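Local coordinates for protein titin (Homo sapiens, PDB 3LCY) that probably serves as a giant elastic scaffold of the muscle sarcomere, here represented by two tandem immunoglobulin domains from its A-band region, at residues Gly129-Gly140 with Ala172-Phe183. Sequence-based numbering, arbitrary orientation.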
# COMPACT_ATOMS: atom_id res chain seq x y z
N GLY A 129 4.17 -4.89 -4.08
CA GLY A 129 4.67 -4.16 -5.22
C GLY A 129 4.24 -2.72 -5.30
O GLY A 129 3.11 -2.44 -5.33
N ARG A 130 5.19 -1.79 -5.35
CA ARG A 130 4.83 -0.37 -5.47
C ARG A 130 5.67 0.24 -6.59
O ARG A 130 6.86 0.04 -6.63
CB ARG A 130 5.03 0.37 -4.15
CG ARG A 130 3.96 0.08 -3.12
CD ARG A 130 2.56 0.22 -3.71
NE ARG A 130 1.53 0.07 -2.69
CZ ARG A 130 0.73 -0.98 -2.58
NH1 ARG A 130 0.85 -2.00 -3.41
NH2 ARG A 130 -0.17 -1.02 -1.62
N PRO A 131 5.06 0.98 -7.51
CA PRO A 131 3.63 1.29 -7.55
C PRO A 131 2.81 0.07 -7.90
O PRO A 131 3.36 -0.92 -8.36
CB PRO A 131 3.54 2.29 -8.70
CG PRO A 131 4.73 2.02 -9.53
CD PRO A 131 5.80 1.69 -8.56
N VAL A 132 1.50 0.12 -7.67
CA VAL A 132 0.68 -1.04 -7.94
C VAL A 132 0.97 -1.51 -9.35
O VAL A 132 0.92 -0.75 -10.32
CB VAL A 132 -0.80 -0.68 -7.79
CG1 VAL A 132 -1.68 -1.88 -8.02
CG2 VAL A 132 -1.04 -0.10 -6.43
N PRO A 133 1.27 -2.79 -9.44
CA PRO A 133 1.63 -3.47 -10.69
C PRO A 133 0.49 -3.94 -11.56
O PRO A 133 -0.62 -4.14 -11.09
CB PRO A 133 2.38 -4.69 -10.19
CG PRO A 133 1.73 -5.01 -8.91
CD PRO A 133 1.28 -3.72 -8.30
N ALA A 134 0.78 -4.12 -12.84
CA ALA A 134 -0.22 -4.61 -13.75
C ALA A 134 -0.32 -6.06 -13.33
O ALA A 134 0.69 -6.74 -13.18
CB ALA A 134 0.27 -4.50 -15.16
N MET A 135 -1.54 -6.54 -13.12
CA MET A 135 -1.76 -7.90 -12.69
C MET A 135 -2.44 -8.69 -13.78
O MET A 135 -3.39 -8.21 -14.40
CB MET A 135 -2.57 -7.91 -11.39
CG MET A 135 -1.82 -7.29 -10.22
SD MET A 135 -2.77 -7.03 -8.71
CE MET A 135 -3.45 -5.41 -9.00
N THR A 136 -1.96 -9.89 -14.04
CA THR A 136 -2.54 -10.71 -15.10
C THR A 136 -2.67 -12.18 -14.71
O THR A 136 -1.80 -12.73 -14.04
CB THR A 136 -1.72 -10.61 -16.40
OG1 THR A 136 -1.55 -9.23 -16.77
CG2 THR A 136 -2.42 -11.34 -17.53
N TRP A 137 -3.76 -12.81 -15.14
CA TRP A 137 -3.98 -14.23 -14.90
C TRP A 137 -4.02 -15.00 -16.22
O TRP A 137 -4.60 -14.54 -17.20
CB TRP A 137 -5.27 -14.46 -14.12
CG TRP A 137 -5.15 -14.19 -12.65
CD1 TRP A 137 -5.38 -13.01 -12.01
CD2 TRP A 137 -4.78 -15.13 -11.64
NE1 TRP A 137 -5.17 -13.15 -10.66
CE2 TRP A 137 -4.80 -14.45 -10.41
CE3 TRP A 137 -4.43 -16.48 -11.65
CZ2 TRP A 137 -4.49 -15.06 -9.20
CZ3 TRP A 137 -4.11 -17.10 -10.45
CH2 TRP A 137 -4.15 -16.39 -9.24
N PHE A 138 -3.41 -16.18 -16.22
CA PHE A 138 -3.42 -17.04 -17.40
C PHE A 138 -3.91 -18.44 -17.05
O PHE A 138 -3.50 -19.01 -16.05
CB PHE A 138 -2.02 -17.15 -18.01
CG PHE A 138 -1.46 -15.85 -18.52
CD1 PHE A 138 -1.65 -15.48 -19.85
CD2 PHE A 138 -0.74 -15.01 -17.69
CE1 PHE A 138 -1.13 -14.29 -20.33
CE2 PHE A 138 -0.22 -13.82 -18.17
CZ PHE A 138 -0.42 -13.46 -19.49
N HIS A 139 -4.78 -18.99 -17.89
CA HIS A 139 -5.07 -20.41 -17.82
C HIS A 139 -4.51 -21.05 -19.08
O HIS A 139 -5.09 -20.93 -20.16
CB HIS A 139 -6.57 -20.67 -17.70
CG HIS A 139 -6.92 -22.11 -17.55
ND1 HIS A 139 -8.03 -22.68 -18.15
CD2 HIS A 139 -6.32 -23.12 -16.87
CE1 HIS A 139 -8.08 -23.96 -17.85
NE2 HIS A 139 -7.06 -24.25 -17.07
N GLY A 140 -3.38 -21.74 -18.93
CA GLY A 140 -2.65 -22.23 -20.08
C GLY A 140 -2.03 -21.06 -20.81
O GLY A 140 -1.22 -20.32 -20.24
N ALA A 172 -9.46 -27.38 -14.68
CA ALA A 172 -8.23 -28.02 -14.23
C ALA A 172 -7.04 -27.57 -15.08
O ALA A 172 -7.21 -27.15 -16.22
CB ALA A 172 -8.38 -29.53 -14.27
N GLY A 173 -5.84 -27.66 -14.51
CA GLY A 173 -4.64 -27.30 -15.24
C GLY A 173 -3.77 -26.26 -14.56
O GLY A 173 -4.01 -25.89 -13.41
N LYS A 174 -2.75 -25.80 -15.27
CA LYS A 174 -1.82 -24.81 -14.74
C LYS A 174 -2.32 -23.38 -14.93
O LYS A 174 -2.86 -23.04 -15.98
CB LYS A 174 -0.44 -24.97 -15.38
CG LYS A 174 0.54 -25.83 -14.59
CD LYS A 174 0.30 -27.31 -14.82
CE LYS A 174 1.41 -28.14 -14.19
NZ LYS A 174 1.21 -29.60 -14.42
N TYR A 175 -2.14 -22.56 -13.90
CA TYR A 175 -2.49 -21.15 -13.97
C TYR A 175 -1.27 -20.30 -13.66
O TYR A 175 -0.45 -20.66 -12.81
CB TYR A 175 -3.59 -20.82 -12.96
CG TYR A 175 -4.97 -21.30 -13.35
CD1 TYR A 175 -5.30 -22.64 -13.28
CD2 TYR A 175 -5.95 -20.40 -13.77
CE1 TYR A 175 -6.56 -23.09 -13.63
CE2 TYR A 175 -7.21 -20.84 -14.12
CZ TYR A 175 -7.51 -22.18 -14.05
OH TYR A 175 -8.77 -22.62 -14.40
N LYS A 176 -1.12 -19.18 -14.36
CA LYS A 176 -0.03 -18.25 -14.07
C LYS A 176 -0.55 -16.88 -13.65
O LYS A 176 -1.34 -16.26 -14.37
CB LYS A 176 0.91 -18.09 -15.27
CG LYS A 176 2.07 -17.14 -14.99
CD LYS A 176 2.60 -16.48 -16.25
CE LYS A 176 3.39 -17.45 -17.11
NZ LYS A 176 4.00 -16.77 -18.29
N VAL A 177 -0.12 -16.42 -12.49
CA VAL A 177 -0.41 -15.06 -12.05
C VAL A 177 0.83 -14.20 -12.23
O VAL A 177 1.91 -14.55 -11.75
CB VAL A 177 -0.87 -15.03 -10.58
CG1 VAL A 177 0.11 -15.77 -9.69
CG2 VAL A 177 -1.04 -13.59 -10.12
N GLN A 178 0.68 -13.10 -12.95
CA GLN A 178 1.80 -12.21 -13.22
C GLN A 178 1.64 -10.80 -12.68
O GLN A 178 0.60 -10.19 -12.83
CB GLN A 178 2.01 -12.15 -14.73
CG GLN A 178 3.40 -11.76 -15.15
CD GLN A 178 3.67 -12.10 -16.59
OE1 GLN A 178 2.99 -11.61 -17.49
NE2 GLN A 178 4.65 -12.94 -16.83
N LEU A 179 2.69 -10.31 -12.04
CA LEU A 179 2.70 -8.97 -11.48
C LEU A 179 3.83 -8.17 -12.10
O LEU A 179 4.96 -8.63 -12.13
CB LEU A 179 2.88 -9.04 -9.97
CG LEU A 179 1.68 -9.47 -9.13
CD1 LEU A 179 0.93 -10.58 -9.81
CD2 LEU A 179 2.14 -9.93 -7.76
N SER A 180 3.53 -6.98 -12.60
CA SER A 180 4.59 -6.17 -13.19
C SER A 180 4.49 -4.66 -13.02
O SER A 180 3.42 -4.09 -13.11
CB SER A 180 4.67 -6.43 -14.70
OG SER A 180 4.86 -7.79 -15.01
N ASN A 181 5.64 -4.03 -12.81
CA ASN A 181 5.74 -2.58 -12.66
C ASN A 181 7.03 -2.08 -13.29
O ASN A 181 7.77 -2.85 -13.89
CB ASN A 181 5.54 -2.13 -11.21
CG ASN A 181 6.72 -2.44 -10.33
OD1 ASN A 181 7.81 -2.70 -10.79
ND2 ASN A 181 6.49 -2.41 -9.03
N VAL A 182 7.31 -0.79 -13.17
CA VAL A 182 8.52 -0.23 -13.77
C VAL A 182 9.77 -0.90 -13.22
O VAL A 182 10.73 -1.12 -13.95
CB VAL A 182 8.62 1.29 -13.52
CG1 VAL A 182 7.63 2.02 -14.39
CG2 VAL A 182 8.36 1.60 -12.07
N PHE A 183 9.76 -1.22 -11.94
CA PHE A 183 10.88 -1.89 -11.28
C PHE A 183 11.17 -3.32 -11.74
O PHE A 183 12.32 -3.73 -11.80
CB PHE A 183 10.75 -1.75 -9.78
CG PHE A 183 10.63 -0.33 -9.34
CD1 PHE A 183 11.62 0.57 -9.65
CD2 PHE A 183 9.53 0.11 -8.65
CE1 PHE A 183 11.52 1.89 -9.27
CE2 PHE A 183 9.42 1.42 -8.27
CZ PHE A 183 10.42 2.31 -8.58
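Met-135, Trp-137 and His-139 face Leu-179, Val-177 and Tyr-175 across an antiparallel pairing of strands 134-139 and 173-180, neighbours inside one sheet of the second immunoglobulin domain. Six backbone hydrogen bonds join Ala-134 to Ser-180, Thr-136 to Gln-178 and Phe-138 to Lys-176, two for each pair. The Gly-140 N to Lys-174 O bond continues them at 3.3 Å.

The inner face is mostly apolar. Val-177 sets CB over one face of the Trp-137 indole, 3.7 Å from the centroid of the six-membered ring, a CH-pi contact suited to a branched, compact residue. Trp-137 NE1 has its polar partner in Thr-159 OG1. Farther along, Met-135 CG meets Leu-179 CG at 4.3 Å.

Near Ala-172, His-139 and Tyr-175 form an offset stack, centroids 4.2 Å apart and planes at 17°. With CG anti to the backbone N (chi1 -177°), His-139 sets CD2 over the rim of the phenol face, while Tyr-175 OH lies over the imidazole centre. His-139 NE2 donates a 3.0 Å hydrogen bond to Ala-172 O, which lies in the imidazole plane, whereas NE2 sits above the carbonyl plane. Gly-173, with no side chain, passes by the imidazole edge, and its phi of 125° suits glycine.

On the other face Phe-138 lies alongside Lys-176, whose CD passes 3.9 Å from Phe-138 CD2; the bent chain carries NZ over the ring face, too far for more than a weak cation-pi attraction.

At the far end the cis peptide before Pro-131 belongs to a turn where Pro-131 CD packs on Phe-183 CE2 (3.6 Å). Asn-181 OD1 accepts from Gly-184 N and its ND2 donates to Ala-99 O.

Core tryptophan on strand C beside strand F is a hallmark of immunoglobulin domains, here of the I-set; the Tyr-175 OH to His-171 O bond, reaching four residues back, is the tyrosine corner at strand F's start.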